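Local coordinates for tail fiber protein (Acinetobacter phage AM24, PDB 5W5P) that forms a trimeric phage tailspike that probably recognises, and may degrade, the capsular polysaccharide of its Acinetobacter host, at residues L39-D44 against R62-L67; V215-V220 against R238-V243; A382-A387 against N414-W419; I498-K503 against A597-S602; T532-V537 against I571-T576. One frame throughout, in Å; residues are numbered along the deposited sequence.

Interaction 1: L39-D44 against R62-L67; sequences LKTFDD and RSNTYL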
# COMPACT_ATOMS: atom_id res chain seq x y z
N LEU A 39 49.25 28.32 1.79
CA LEU A 39 48.16 28.70 2.68
C LEU A 39 47.55 27.44 3.29
O LEU A 39 46.64 26.82 2.74
CB LEU A 39 47.11 29.51 1.93
CG LEU A 39 47.64 30.77 1.24
CD1 LEU A 39 46.53 31.44 0.45
CD2 LEU A 39 48.22 31.72 2.27
N LYS A 40 48.07 27.05 4.45
CA LYS A 40 47.65 25.81 5.09
C LYS A 40 46.40 26.00 5.95
O LYS A 40 45.48 25.17 5.88
CB LYS A 40 48.79 25.24 5.93
CG LYS A 40 48.36 24.12 6.86
CD LYS A 40 49.51 23.60 7.69
CE LYS A 40 49.22 22.20 8.22
NZ LYS A 40 49.63 22.07 9.65
N THR A 41 46.34 27.07 6.73
CA THR A 41 45.27 27.30 7.70
C THR A 41 44.51 28.58 7.37
O THR A 41 44.90 29.36 6.50
CB THR A 41 45.83 27.37 9.12
OG1 THR A 41 46.61 28.57 9.27
CG2 THR A 41 46.71 26.16 9.42
N PHE A 42 43.41 28.78 8.10
CA PHE A 42 42.62 30.01 7.94
C PHE A 42 43.43 31.24 8.31
O PHE A 42 43.26 32.30 7.71
CB PHE A 42 41.36 29.94 8.81
CG PHE A 42 40.18 29.28 8.15
CD1 PHE A 42 40.35 28.39 7.10
CD2 PHE A 42 38.89 29.54 8.59
CE1 PHE A 42 39.26 27.77 6.51
CE2 PHE A 42 37.79 28.93 8.00
CZ PHE A 42 37.98 28.05 6.96
N ASP A 43 44.31 31.12 9.31
CA ASP A 43 45.15 32.25 9.70
C ASP A 43 46.11 32.65 8.58
O ASP A 43 46.40 33.83 8.41
CB ASP A 43 45.92 31.92 10.98
CG ASP A 43 46.58 33.14 11.59
OD1 ASP A 43 45.86 34.09 11.97
OD2 ASP A 43 47.83 33.17 11.70
N ASP A 44 46.61 31.67 7.81
CA ASP A 44 47.48 31.99 6.69
C ASP A 44 46.74 32.80 5.62
O ASP A 44 47.34 33.67 4.99
CB ASP A 44 48.05 30.72 6.08
CG ASP A 44 48.96 29.98 7.03
OD1 ASP A 44 49.51 30.63 7.95
OD2 ASP A 44 49.12 28.75 6.87
N ARG A 62 41.47 24.44 8.51
CA ARG A 62 41.08 25.57 9.34
C ARG A 62 42.23 26.02 10.24
O ARG A 62 42.56 27.21 10.28
CB ARG A 62 39.86 25.21 10.19
CG ARG A 62 38.53 25.44 9.50
CD ARG A 62 37.35 25.15 10.43
NE ARG A 62 37.43 25.94 11.66
CZ ARG A 62 36.84 27.12 11.84
NH1 ARG A 62 36.13 27.66 10.85
NH2 ARG A 62 36.97 27.76 12.99
N SER A 63 42.83 25.08 10.96
CA SER A 63 44.00 25.34 11.78
C SER A 63 44.94 24.14 11.68
O SER A 63 44.64 23.13 11.02
CB SER A 63 43.63 25.61 13.23
OG SER A 63 43.09 24.44 13.84
N ASN A 64 46.09 24.24 12.35
CA ASN A 64 47.04 23.14 12.37
C ASN A 64 46.50 21.91 13.09
O ASN A 64 46.99 20.80 12.87
CB ASN A 64 48.37 23.55 13.01
CG ASN A 64 49.08 24.64 12.24
OD1 ASN A 64 49.37 24.50 11.05
ND2 ASN A 64 49.39 25.73 12.92
N THR A 65 45.51 22.10 13.99
CA THR A 65 44.88 20.98 14.68
C THR A 65 43.57 20.55 14.04
O THR A 65 43.19 19.39 14.20
CB THR A 65 44.62 21.34 16.14
OG1 THR A 65 44.19 22.70 16.23
CG2 THR A 65 45.89 21.17 16.98
N TYR A 66 42.90 21.43 13.29
CA TYR A 66 41.62 21.13 12.66
C TYR A 66 41.86 20.86 11.17
O TYR A 66 42.09 21.80 10.40
CB TYR A 66 40.63 22.28 12.85
CG TYR A 66 39.20 21.95 12.50
CD1 TYR A 66 38.78 21.96 11.17
CD2 TYR A 66 38.27 21.63 13.48
CE1 TYR A 66 37.47 21.66 10.84
CE2 TYR A 66 36.95 21.33 13.16
CZ TYR A 66 36.56 21.34 11.83
OH TYR A 66 35.26 21.05 11.49
N LEU A 67 41.80 19.60 10.78
CA LEU A 67 42.20 19.19 9.43
C LEU A 67 41.09 19.32 8.40
O LEU A 67 41.34 19.03 7.22
CB LEU A 67 42.71 17.74 9.46
CG LEU A 67 43.68 17.42 10.59
CD1 LEU A 67 44.00 15.93 10.62
CD2 LEU A 67 44.95 18.24 10.45
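Arg62 turns its CG away from its own carbonyl carbon (chi1 -87°), and this sets the methylene over one face of the Phe42 ring. Arg62 CG lies 3.8 Å from the ring centroid of Phe42, a CH-pi contact offset toward the rim. The arginine chain then bends at chi3, and its guanidinium meets the ring obliquely, with the two planes 59° apart. NH1 of Arg62 comes 3.5 Å from CE2 of Phe42. A salt bridge to Asp86 and a hydrogen bond to the carbonyl of Trp110 anchor the guanidinium. Phe42 N donates to Arg62 O at 2.8 Å. Lys40 crosses Asn64 at about a right angle, and its NZ donates to Asn64 OD1 at 2.8 Å. The methyl CG2 of Thr41 touches the same OD1 of Asn64 at 3.5 Å. The Asn64 side chain is about 4 Å from a bound zinc ion. Thr41 also starts the helix. Its N donates to Asp44 OD2 at 3.3 Å, and Asp44 N returns a weak bond to Thr41 OG1. This is a capping box at the N-terminal end of helix 42-46, with the loop after strand 56-59 laid against it.

Interaction 2: V215-V220 against R238-V243; sequences VSQSVV and RISALV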
# COMPACT_ATOMS: atom_id res chain seq x y z
N VAL A 215 21.67 6.26 27.60
CA VAL A 215 21.57 6.63 29.00
C VAL A 215 21.22 8.10 29.17
O VAL A 215 21.38 8.65 30.26
CB VAL A 215 22.87 6.29 29.76
CG1 VAL A 215 23.06 4.78 29.84
CG2 VAL A 215 24.06 6.96 29.10
N SER A 216 20.75 8.74 28.11
CA SER A 216 20.33 10.14 28.17
C SER A 216 19.31 10.36 27.06
O SER A 216 19.03 9.47 26.26
CB SER A 216 21.53 11.08 28.02
OG SER A 216 22.16 10.88 26.76
N GLN A 217 18.76 11.57 27.02
CA GLN A 217 17.69 11.89 26.08
C GLN A 217 18.27 12.33 24.75
O GLN A 217 19.16 13.19 24.70
CB GLN A 217 16.78 12.97 26.66
CG GLN A 217 15.78 12.45 27.69
CD GLN A 217 14.95 11.29 27.16
OE1 GLN A 217 14.24 11.42 26.16
NE2 GLN A 217 15.02 10.15 27.84
N SER A 218 17.77 11.73 23.66
CA SER A 218 18.19 12.08 22.30
C SER A 218 16.96 12.08 21.40
O SER A 218 16.36 11.03 21.15
CB SER A 218 19.23 11.10 21.77
OG SER A 218 18.80 9.75 21.93
N VAL A 219 16.60 13.26 20.90
CA VAL A 219 15.49 13.43 19.97
C VAL A 219 16.02 14.16 18.75
O VAL A 219 16.75 15.15 18.88
CB VAL A 219 14.33 14.22 20.62
CG1 VAL A 219 13.25 14.53 19.58
CG2 VAL A 219 13.75 13.44 21.81
N VAL A 220 15.68 13.67 17.56
CA VAL A 220 16.23 14.20 16.32
C VAL A 220 15.36 15.35 15.81
O VAL A 220 15.85 16.47 15.60
CB VAL A 220 16.38 13.11 15.24
CG1 VAL A 220 17.03 13.68 13.98
CG2 VAL A 220 17.19 11.94 15.79
N ARG A 238 19.92 3.77 19.27
CA ARG A 238 19.76 4.18 20.67
C ARG A 238 19.28 5.63 20.77
O ARG A 238 19.74 6.41 21.62
CB ARG A 238 21.05 3.96 21.47
CG ARG A 238 21.51 2.51 21.47
CD ARG A 238 22.71 2.29 22.36
NE ARG A 238 23.24 0.93 22.25
CZ ARG A 238 24.15 0.56 21.35
NH1 ARG A 238 24.65 1.44 20.50
NH2 ARG A 238 24.58 -0.70 21.32
N ILE A 239 18.33 5.98 19.91
CA ILE A 239 17.71 7.30 19.90
C ILE A 239 16.41 7.23 20.68
O ILE A 239 15.57 6.36 20.44
CB ILE A 239 17.47 7.79 18.45
CG1 ILE A 239 18.82 7.97 17.75
CG2 ILE A 239 16.60 9.05 18.43
CD1 ILE A 239 19.50 9.30 18.06
N SER A 240 16.23 8.15 21.63
CA SER A 240 15.06 8.10 22.51
C SER A 240 13.77 8.30 21.73
O SER A 240 12.74 7.69 22.04
CB SER A 240 15.20 9.14 23.62
OG SER A 240 16.49 9.11 24.19
N ALA A 241 13.81 9.17 20.71
CA ALA A 241 12.65 9.41 19.86
C ALA A 241 13.13 10.06 18.57
O ALA A 241 13.90 11.02 18.62
CB ALA A 241 11.63 10.31 20.56
N LEU A 242 12.69 9.53 17.44
CA LEU A 242 12.96 10.20 16.17
C LEU A 242 12.21 11.52 16.10
O LEU A 242 12.78 12.55 15.72
CB LEU A 242 12.57 9.30 14.99
CG LEU A 242 13.63 8.33 14.46
CD1 LEU A 242 13.98 7.25 15.48
CD2 LEU A 242 13.17 7.71 13.14
N VAL A 243 10.93 11.51 16.47
CA VAL A 243 10.09 12.71 16.50
C VAL A 243 9.42 12.79 17.87
O VAL A 243 8.89 11.79 18.36
CB VAL A 243 9.02 12.70 15.39
CG1 VAL A 243 8.28 14.03 15.36
CG2 VAL A 243 9.66 12.40 14.04
O HOH W 1 20.07 8.57 23.69
O HOH W 2 17.31 7.06 26.16
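Ser240 CB leaves the backbone toward segment 215-220 and sits 3.3 Å from Ser218 O and 3.5 Å from OE1 of Gln217. That OE1 is itself hydrogen-bonded to Arg244 NH1. One atom further, Ser240 OG lies beside its own backbone N (chi1 -46°) and accepts a hydrogen bond from Ser218 N at 3.0 Å. A water lies 3.0 Å from the same Ser240 OG and donates to Ser216 O. Ser218 reciprocates: its OG accepts from Ser240 N at 3.0 Å. The two serines thus grip each other's backbones where one coil of a parallel beta-helix stacks on the next. Val219 and Ala241 then form a parallel bridge, with Val219 CG2 4.0 Å from Ala241 CB on one face. Ala241 N donates to Ser218 O, and Val220 N makes a weak bond to Ala241 O. Val220 and Ile239 cross at about a right angle, their CG2 methyls 4.0 Å apart, and both also touch Phe210 of strand 209-211.

Interaction 3: A382-A387 against N414-W419; sequences ADVNYA and NAYRMW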
# COMPACT_ATOMS: atom_id res chain seq x y z
N ALA A 382 0.10 -18.61 24.50
CA ALA A 382 -0.89 -19.15 25.43
C ALA A 382 -1.32 -18.15 26.49
O ALA A 382 -2.00 -18.54 27.45
CB ALA A 382 -0.35 -20.41 26.10
N ASP A 383 -0.95 -16.88 26.35
CA ASP A 383 -1.33 -15.84 27.30
C ASP A 383 -2.75 -15.37 26.98
O ASP A 383 -2.96 -14.64 26.00
CB ASP A 383 -0.34 -14.68 27.21
CG ASP A 383 -0.50 -13.67 28.33
OD1 ASP A 383 -1.59 -13.60 28.94
OD2 ASP A 383 0.47 -12.93 28.60
N VAL A 384 -3.72 -15.77 27.81
CA VAL A 384 -5.12 -15.44 27.55
C VAL A 384 -5.37 -13.94 27.59
O VAL A 384 -6.39 -13.47 27.07
CB VAL A 384 -6.06 -16.17 28.54
CG1 VAL A 384 -5.76 -17.66 28.57
CG2 VAL A 384 -5.99 -15.56 29.94
N ASN A 385 -4.47 -13.17 28.19
CA ASN A 385 -4.63 -11.72 28.27
C ASN A 385 -3.93 -10.99 27.13
O ASN A 385 -3.90 -9.76 27.14
CB ASN A 385 -4.12 -11.20 29.61
CG ASN A 385 -5.12 -11.44 30.73
OD1 ASN A 385 -6.22 -10.90 30.71
ND2 ASN A 385 -4.73 -12.25 31.71
N TYR A 386 -3.37 -11.71 26.16
CA TYR A 386 -2.67 -11.11 25.04
C TYR A 386 -3.56 -11.06 23.81
O TYR A 386 -4.30 -12.01 23.52
CB TYR A 386 -1.38 -11.87 24.71
CG TYR A 386 -0.67 -11.29 23.50
CD1 TYR A 386 0.29 -10.30 23.66
CD2 TYR A 386 -0.97 -11.72 22.22
CE1 TYR A 386 0.93 -9.74 22.56
CE2 TYR A 386 -0.34 -11.17 21.12
CZ TYR A 386 0.61 -10.18 21.30
OH TYR A 386 1.24 -9.64 20.20
N ALA A 387 -3.47 -9.96 23.06
CA ALA A 387 -4.04 -9.86 21.73
C ALA A 387 -3.12 -8.98 20.90
O ALA A 387 -2.57 -8.00 21.41
CB ALA A 387 -5.46 -9.29 21.74
N ASN A 414 0.10 -16.38 15.34
CA ASN A 414 0.18 -17.60 16.13
C ASN A 414 0.09 -17.28 17.61
O ASN A 414 0.49 -18.10 18.45
CB ASN A 414 1.45 -18.39 15.81
CG ASN A 414 2.73 -17.64 16.17
OD1 ASN A 414 2.70 -16.46 16.49
ND2 ASN A 414 3.85 -18.34 16.10
N ALA A 415 -0.41 -16.10 17.95
CA ALA A 415 -0.60 -15.69 19.32
C ALA A 415 -1.94 -16.19 19.83
O ALA A 415 -2.73 -16.79 19.09
CB ALA A 415 -0.49 -14.17 19.43
N TYR A 416 -2.21 -15.96 21.11
CA TYR A 416 -3.50 -16.38 21.66
C TYR A 416 -4.65 -15.71 20.93
O TYR A 416 -5.64 -16.36 20.57
CB TYR A 416 -3.56 -16.08 23.16
CG TYR A 416 -4.72 -16.77 23.82
CD1 TYR A 416 -4.67 -18.13 24.10
CD2 TYR A 416 -5.88 -16.07 24.14
CE1 TYR A 416 -5.74 -18.77 24.69
CE2 TYR A 416 -6.95 -16.72 24.74
CZ TYR A 416 -6.87 -18.07 25.01
OH TYR A 416 -7.93 -18.71 25.60
N ARG A 417 -4.53 -14.41 20.66
CA ARG A 417 -5.57 -13.68 19.96
C ARG A 417 -4.94 -12.65 19.03
O ARG A 417 -3.85 -12.13 19.29
CB ARG A 417 -6.52 -12.98 20.93
CG ARG A 417 -7.69 -13.85 21.39
CD ARG A 417 -8.73 -13.02 22.10
NE ARG A 417 -9.87 -13.82 22.52
CZ ARG A 417 -10.00 -14.36 23.73
NH1 ARG A 417 -9.06 -14.17 24.65
NH2 ARG A 417 -11.07 -15.08 24.02
N MSE A 418 -5.65 -12.35 17.95
CA MSE A 418 -5.22 -11.31 17.04
C MSE A 418 -5.81 -9.96 17.43
O MSE A 418 -5.21 -8.91 17.18
CB MSE A 418 -5.60 -11.66 15.60
CG MSE A 418 -4.87 -10.81 14.57
SE MSE A 418 -5.56 -11.09 12.77
CE MSE A 418 -4.94 -12.92 12.50
N TRP A 419 -6.99 -9.98 18.06
CA TRP A 419 -7.65 -8.76 18.50
C TRP A 419 -8.47 -9.05 19.76
O TRP A 419 -8.72 -10.21 20.10
CB TRP A 419 -8.53 -8.17 17.40
CG TRP A 419 -9.64 -9.07 16.93
CD1 TRP A 419 -10.84 -9.28 17.56
CD2 TRP A 419 -9.66 -9.88 15.75
NE1 TRP A 419 -11.59 -10.17 16.83
CE2 TRP A 419 -10.89 -10.55 15.72
CE3 TRP A 419 -8.75 -10.09 14.71
CZ2 TRP A 419 -11.24 -11.42 14.69
CZ3 TRP A 419 -9.10 -10.96 13.69
CH2 TRP A 419 -10.33 -11.61 13.69
O HOH W 3 -6.74 -12.21 24.91
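Asp383 to Tyr386 form a type I beta turn that meets the irregular segment 414-419. The backbones come close at Ala387 and Arg417, whose CA atoms are 4.5 Å apart, and Ala387 CA makes a CA-H...O contact to Arg417 O at 3.3 Å. The segments share no direct hydrogen bond. Instead a water donates to Val384 O and Tyr386 O and accepts from Arg417 NH1, lying in the guanidinium plane at its edge. Tyr416 carries much of the packing. Its CG is anti to the backbone N (chi1 -167°), which lays the ring alongside Val384. Val384 CA sits over one face, 3.8 Å from the Tyr416 ring centroid, and Val384 CG1 reaches CZ of Tyr416 at 3.8 Å. Arg439 makes a cation-pi contact with this tyrosine, and its backbone O accepts from Arg417 NH2. Tyr386 meets Ala415 obliquely, with its CE2 3.4 Å from Ala415 CB, while its hydroxyl bonds to Asp388. Within the turn, Asp383 OD1 accepts from Asn385 N, and Asp383 OD2 forms a salt bridge with Lys350. The result is an Asx turn combined with a type I turn, on a loop packed against the next coil of a parallel beta-helix.

Interaction 4: I498-K503 against A597-S602; sequences IFMQMK and AKVFSS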
# COMPACT_ATOMS: atom_id res chain seq x y z
N ILE A 498 -38.37 -16.08 -4.57
CA ILE A 498 -38.90 -15.79 -5.90
C ILE A 498 -39.88 -14.63 -5.74
O ILE A 498 -41.06 -14.81 -5.44
CB ILE A 498 -39.57 -17.01 -6.53
CG1 ILE A 498 -38.64 -18.23 -6.44
CG2 ILE A 498 -39.96 -16.73 -7.97
CD1 ILE A 498 -39.31 -19.53 -6.82
N PHE A 499 -39.38 -13.41 -5.96
CA PHE A 499 -40.21 -12.22 -5.95
C PHE A 499 -40.93 -12.12 -7.29
O PHE A 499 -40.30 -11.88 -8.33
CB PHE A 499 -39.37 -10.97 -5.68
CG PHE A 499 -40.16 -9.68 -5.73
CD1 PHE A 499 -41.50 -9.64 -5.38
CD2 PHE A 499 -39.55 -8.50 -6.14
CE1 PHE A 499 -42.21 -8.45 -5.43
CE2 PHE A 499 -40.26 -7.32 -6.19
CZ PHE A 499 -41.59 -7.29 -5.83
N MSE A 500 -42.25 -12.31 -7.28
CA MSE A 500 -43.02 -12.28 -8.51
C MSE A 500 -43.82 -10.99 -8.62
O MSE A 500 -44.58 -10.63 -7.72
CB MSE A 500 -43.97 -13.47 -8.59
CG MSE A 500 -43.31 -14.83 -8.46
SE MSE A 500 -44.54 -16.20 -7.80
CE MSE A 500 -44.51 -15.74 -5.91
N GLN A 501 -43.64 -10.29 -9.74
CA GLN A 501 -44.39 -9.08 -10.05
C GLN A 501 -45.29 -9.39 -11.25
O GLN A 501 -44.79 -9.64 -12.35
CB GLN A 501 -43.45 -7.91 -10.34
CG GLN A 501 -42.73 -7.41 -9.10
CD GLN A 501 -41.68 -6.34 -9.41
OE1 GLN A 501 -40.75 -6.58 -10.18
NE2 GLN A 501 -41.84 -5.17 -8.80
N MSE A 502 -46.60 -9.40 -11.02
CA MSE A 502 -47.54 -9.64 -12.11
C MSE A 502 -47.77 -8.33 -12.86
O MSE A 502 -48.17 -7.33 -12.27
CB MSE A 502 -48.87 -10.20 -11.59
CG MSE A 502 -48.77 -10.94 -10.26
SE MSE A 502 -47.54 -12.46 -10.27
CE MSE A 502 -47.49 -12.77 -8.34
N LYS A 503 -47.51 -8.36 -14.16
CA LYS A 503 -47.53 -7.16 -14.98
C LYS A 503 -48.41 -7.37 -16.20
O LYS A 503 -48.64 -8.50 -16.65
CB LYS A 503 -46.12 -6.75 -15.42
CG LYS A 503 -45.13 -6.59 -14.28
CD LYS A 503 -43.77 -6.19 -14.81
CE LYS A 503 -42.75 -6.04 -13.70
NZ LYS A 503 -41.47 -5.53 -14.23
N ALA A 597 -50.42 -9.94 -18.12
CA ALA A 597 -49.88 -10.66 -19.26
C ALA A 597 -48.68 -11.53 -18.93
O ALA A 597 -48.31 -12.38 -19.74
CB ALA A 597 -49.49 -9.68 -20.38
N LYS A 598 -48.07 -11.35 -17.76
CA LYS A 598 -46.85 -12.08 -17.46
C LYS A 598 -46.58 -12.05 -15.96
O LYS A 598 -47.09 -11.20 -15.23
CB LYS A 598 -45.64 -11.51 -18.21
CG LYS A 598 -45.38 -10.05 -17.89
CD LYS A 598 -44.39 -9.45 -18.87
CE LYS A 598 -44.58 -7.95 -19.01
NZ LYS A 598 -43.66 -7.37 -20.01
N VAL A 599 -45.76 -13.00 -15.53
CA VAL A 599 -45.19 -13.01 -14.19
C VAL A 599 -43.70 -12.71 -14.34
O VAL A 599 -42.97 -13.49 -14.97
CB VAL A 599 -45.43 -14.34 -13.47
CG1 VAL A 599 -44.63 -14.41 -12.18
CG2 VAL A 599 -46.91 -14.52 -13.20
N PHE A 600 -43.27 -11.58 -13.80
CA PHE A 600 -41.86 -11.18 -13.81
C PHE A 600 -41.25 -11.55 -12.46
O PHE A 600 -41.61 -10.98 -11.43
CB PHE A 600 -41.73 -9.68 -14.08
CG PHE A 600 -40.34 -9.26 -14.48
CD1 PHE A 600 -39.78 -9.69 -15.67
CD2 PHE A 600 -39.60 -8.43 -13.65
CE1 PHE A 600 -38.49 -9.30 -16.03
CE2 PHE A 600 -38.32 -8.03 -14.01
CZ PHE A 600 -37.77 -8.46 -15.20
N SER A 601 -40.33 -12.50 -12.47
CA SER A 601 -39.81 -13.09 -11.25
C SER A 601 -38.37 -12.64 -11.02
O SER A 601 -37.50 -12.86 -11.88
CB SER A 601 -39.89 -14.61 -11.30
OG SER A 601 -41.25 -15.03 -11.34
N SER A 602 -38.12 -12.01 -9.88
CA SER A 602 -36.77 -11.66 -9.42
C SER A 602 -36.34 -12.72 -8.41
O SER A 602 -36.69 -12.64 -7.23
CB SER A 602 -36.75 -10.27 -8.81
OG SER A 602 -36.99 -9.27 -9.78
O HOH W 4 -39.80 -9.13 -10.16
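Met500 and Met502, both selenomethionines, pack closely with Val599 on one face of an antiparallel strand pair. Met500 CB lies 3.8 Å from Val599 CG1. Met502 bends at chi2 (-59°) and lays its SE 3.6 Å from Val599 CG2. Ser601 shares this face, with its OG 3.5 Å from Met500 CG and hydrogen-bonded to Val473 O. In the backbone ladder, Gln501 N donates to Phe600 O at 2.7 Å in a nearly straight bond (171°). At the end of the ladder Ala597 N and Lys598 N both donate to Lys503 O, a classic beta bulge.

The other face is more polar and holds water. Lys503, extended beyond CG, crosses Phe600 obliquely. Its CE is 3.8 Å from Phe600 CB, and its NZ meets the ring obliquely, 3.5 Å from CD2 of Phe600. That NZ is bonded to Ser612 of the second subunit. One water is within hydrogen-bonding distance of Gln501 OE1, Phe600 O and Ser602 OG. Gln501 NE2 donates to Gln522 of the second subunit, so this face looks toward the trimer interface. Lys598 leads its amine to Glu459 and Asn507. In the sheet, strand 598-608 lies between strands 451-461 and 492-503, and strand 509-523 flanks the far edge of 492-503. Strand 470-477 packs against the methionine face.

Interaction 5: T532-V537 against I571-T576; sequences TTDVYV and IERVGT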
# COMPACT_ATOMS: atom_id res chain seq x y z
N THR A 532 -24.31 -41.76 -13.90
CA THR A 532 -24.75 -40.75 -14.85
C THR A 532 -24.33 -39.37 -14.36
O THR A 532 -24.11 -39.16 -13.17
CB THR A 532 -26.27 -40.79 -15.05
OG1 THR A 532 -26.66 -39.71 -15.91
CG2 THR A 532 -26.97 -40.63 -13.72
N THR A 533 -24.24 -38.43 -15.31
CA THR A 533 -23.94 -37.05 -14.97
C THR A 533 -25.18 -36.27 -14.55
O THR A 533 -25.05 -35.19 -13.96
CB THR A 533 -23.29 -36.33 -16.14
OG1 THR A 533 -24.19 -36.30 -17.25
CG2 THR A 533 -22.00 -37.03 -16.55
N ASP A 534 -26.38 -36.77 -14.86
CA ASP A 534 -27.60 -36.07 -14.48
C ASP A 534 -27.70 -35.95 -12.97
O ASP A 534 -27.37 -36.88 -12.23
CB ASP A 534 -28.83 -36.81 -15.02
CG ASP A 534 -28.81 -36.96 -16.54
OD1 ASP A 534 -28.11 -36.19 -17.22
OD2 ASP A 534 -29.51 -37.86 -17.04
N VAL A 535 -28.15 -34.78 -12.51
CA VAL A 535 -28.42 -34.55 -11.09
C VAL A 535 -29.87 -34.11 -10.95
O VAL A 535 -30.39 -33.38 -11.80
CB VAL A 535 -27.46 -33.51 -10.48
CG1 VAL A 535 -26.06 -34.12 -10.32
CG2 VAL A 535 -27.42 -32.25 -11.33
N TYR A 536 -30.51 -34.55 -9.88
CA TYR A 536 -31.94 -34.38 -9.71
C TYR A 536 -32.25 -33.41 -8.58
O TYR A 536 -31.46 -33.26 -7.64
CB TYR A 536 -32.61 -35.74 -9.46
CG TYR A 536 -32.11 -36.81 -10.40
CD1 TYR A 536 -32.59 -36.90 -11.70
CD2 TYR A 536 -31.14 -37.72 -10.00
CE1 TYR A 536 -32.14 -37.87 -12.58
CE2 TYR A 536 -30.67 -38.70 -10.87
CZ TYR A 536 -31.18 -38.76 -12.16
OH TYR A 536 -30.73 -39.73 -13.03
N VAL A 537 -33.39 -32.74 -8.70
CA VAL A 537 -33.81 -31.70 -7.77
C VAL A 537 -35.16 -32.09 -7.18
O VAL A 537 -36.06 -32.55 -7.89
CB VAL A 537 -33.91 -30.32 -8.46
CG1 VAL A 537 -34.54 -29.29 -7.52
CG2 VAL A 537 -32.53 -29.86 -8.93
N ILE A 571 -42.79 -28.97 -9.78
CA ILE A 571 -41.62 -28.77 -10.62
C ILE A 571 -41.62 -29.81 -11.74
O ILE A 571 -42.18 -30.90 -11.60
CB ILE A 571 -40.29 -28.82 -9.83
CG1 ILE A 571 -40.06 -30.20 -9.20
CG2 ILE A 571 -40.24 -27.72 -8.77
CD1 ILE A 571 -38.76 -30.30 -8.43
N GLU A 572 -40.98 -29.45 -12.85
CA GLU A 572 -40.88 -30.31 -14.02
C GLU A 572 -39.48 -30.19 -14.60
O GLU A 572 -38.97 -29.07 -14.77
CB GLU A 572 -41.93 -29.93 -15.07
CG GLU A 572 -41.70 -30.57 -16.43
CD GLU A 572 -42.59 -30.00 -17.52
OE1 GLU A 572 -43.16 -28.91 -17.32
OE2 GLU A 572 -42.73 -30.66 -18.58
N ARG A 573 -38.86 -31.32 -14.91
CA ARG A 573 -37.52 -31.34 -15.49
C ARG A 573 -37.63 -31.25 -17.01
O ARG A 573 -38.30 -32.07 -17.64
CB ARG A 573 -36.76 -32.61 -15.08
CG ARG A 573 -35.45 -32.78 -15.83
CD ARG A 573 -34.73 -34.08 -15.45
NE ARG A 573 -33.63 -33.84 -14.52
CZ ARG A 573 -32.35 -33.77 -14.87
NH1 ARG A 573 -31.98 -33.92 -16.13
NH2 ARG A 573 -31.43 -33.55 -13.94
N VAL A 574 -36.97 -30.25 -17.58
CA VAL A 574 -36.90 -30.06 -19.03
C VAL A 574 -35.42 -29.99 -19.40
O VAL A 574 -34.73 -29.02 -19.06
CB VAL A 574 -37.64 -28.80 -19.49
CG1 VAL A 574 -37.49 -28.61 -20.99
CG2 VAL A 574 -39.11 -28.88 -19.10
N GLY A 575 -34.94 -31.02 -20.10
CA GLY A 575 -33.53 -31.15 -20.38
C GLY A 575 -32.75 -31.27 -19.08
O GLY A 575 -32.88 -32.26 -18.37
N THR A 576 -31.94 -30.26 -18.78
CA THR A 576 -31.27 -30.16 -17.49
C THR A 576 -31.92 -29.14 -16.57
O THR A 576 -31.51 -29.00 -15.42
CB THR A 576 -29.79 -29.81 -17.69
OG1 THR A 576 -29.67 -28.71 -18.60
CG2 THR A 576 -29.02 -31.01 -18.24
O HOH W 5 -28.48 -32.75 -14.61
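Arg573, Ile571 and Val537 supply most of the buried surface where two antiparallel sheets of the C-terminal part face each other, as in a beta sandwich. Strands 535-537 and 571-574 belong to different sheets. Their axes pass 9.0 Å apart and run nearly antiparallel, at 157°, so side chains fill the gap.

Arg573 has the largest share. Its CG is anti to the backbone N (chi1 171°), which sends the chain toward the other strand, and a bend at chi3 brings the guanidinium near Val535, though its exact position is doubtful. NE of Arg573 bonds to the hydroxyl of Tyr578, which is also the acceptor of a weak bond from Val537 N. NH2 of Arg573 is modelled only 2.4 Å from Val535 O, too short to trust in detail. The Tyr536 ring lies near, and its hydroxyl bonds to Val551 of the third subunit.

Ile571 is two residues earlier on the same strand. Its CD1 touches Val537 O at 3.6 Å and approaches Val537 CG1 at 4.4 Å, a light apolar contact. Val537 also packs on Leu519 and Val521 of strand 509-523. Ahead of the strand, Thr532 OG1 accepts from Asp534 N in an ST turn. One water accepts from Val535 N at 2.9 Å; its 3.1 Å distance to Arg573 NH2 shares the doubt about that group.

The five contacts are spread along a long chain. Interaction 1 lies near the N-terminal end, and a zinc ion is bound close to it. Interactions 2 and 3 belong to the parallel beta-helix, their centres about 31 Å apart. Interactions 4 and 5 lie in the C-terminal sheets, and the centres of interactions 1 and 5 are about 100 Å apart. Interactions 4 and 5 are the nearest pair, with centres about 24 Å and nearest atoms about 8 Å apart. They reach the same sheet, and segments 532-537 and 571-576 fall in the chain between 503 and 597. Interactions 1 and 4 meet the second subunit and interaction 5 the third.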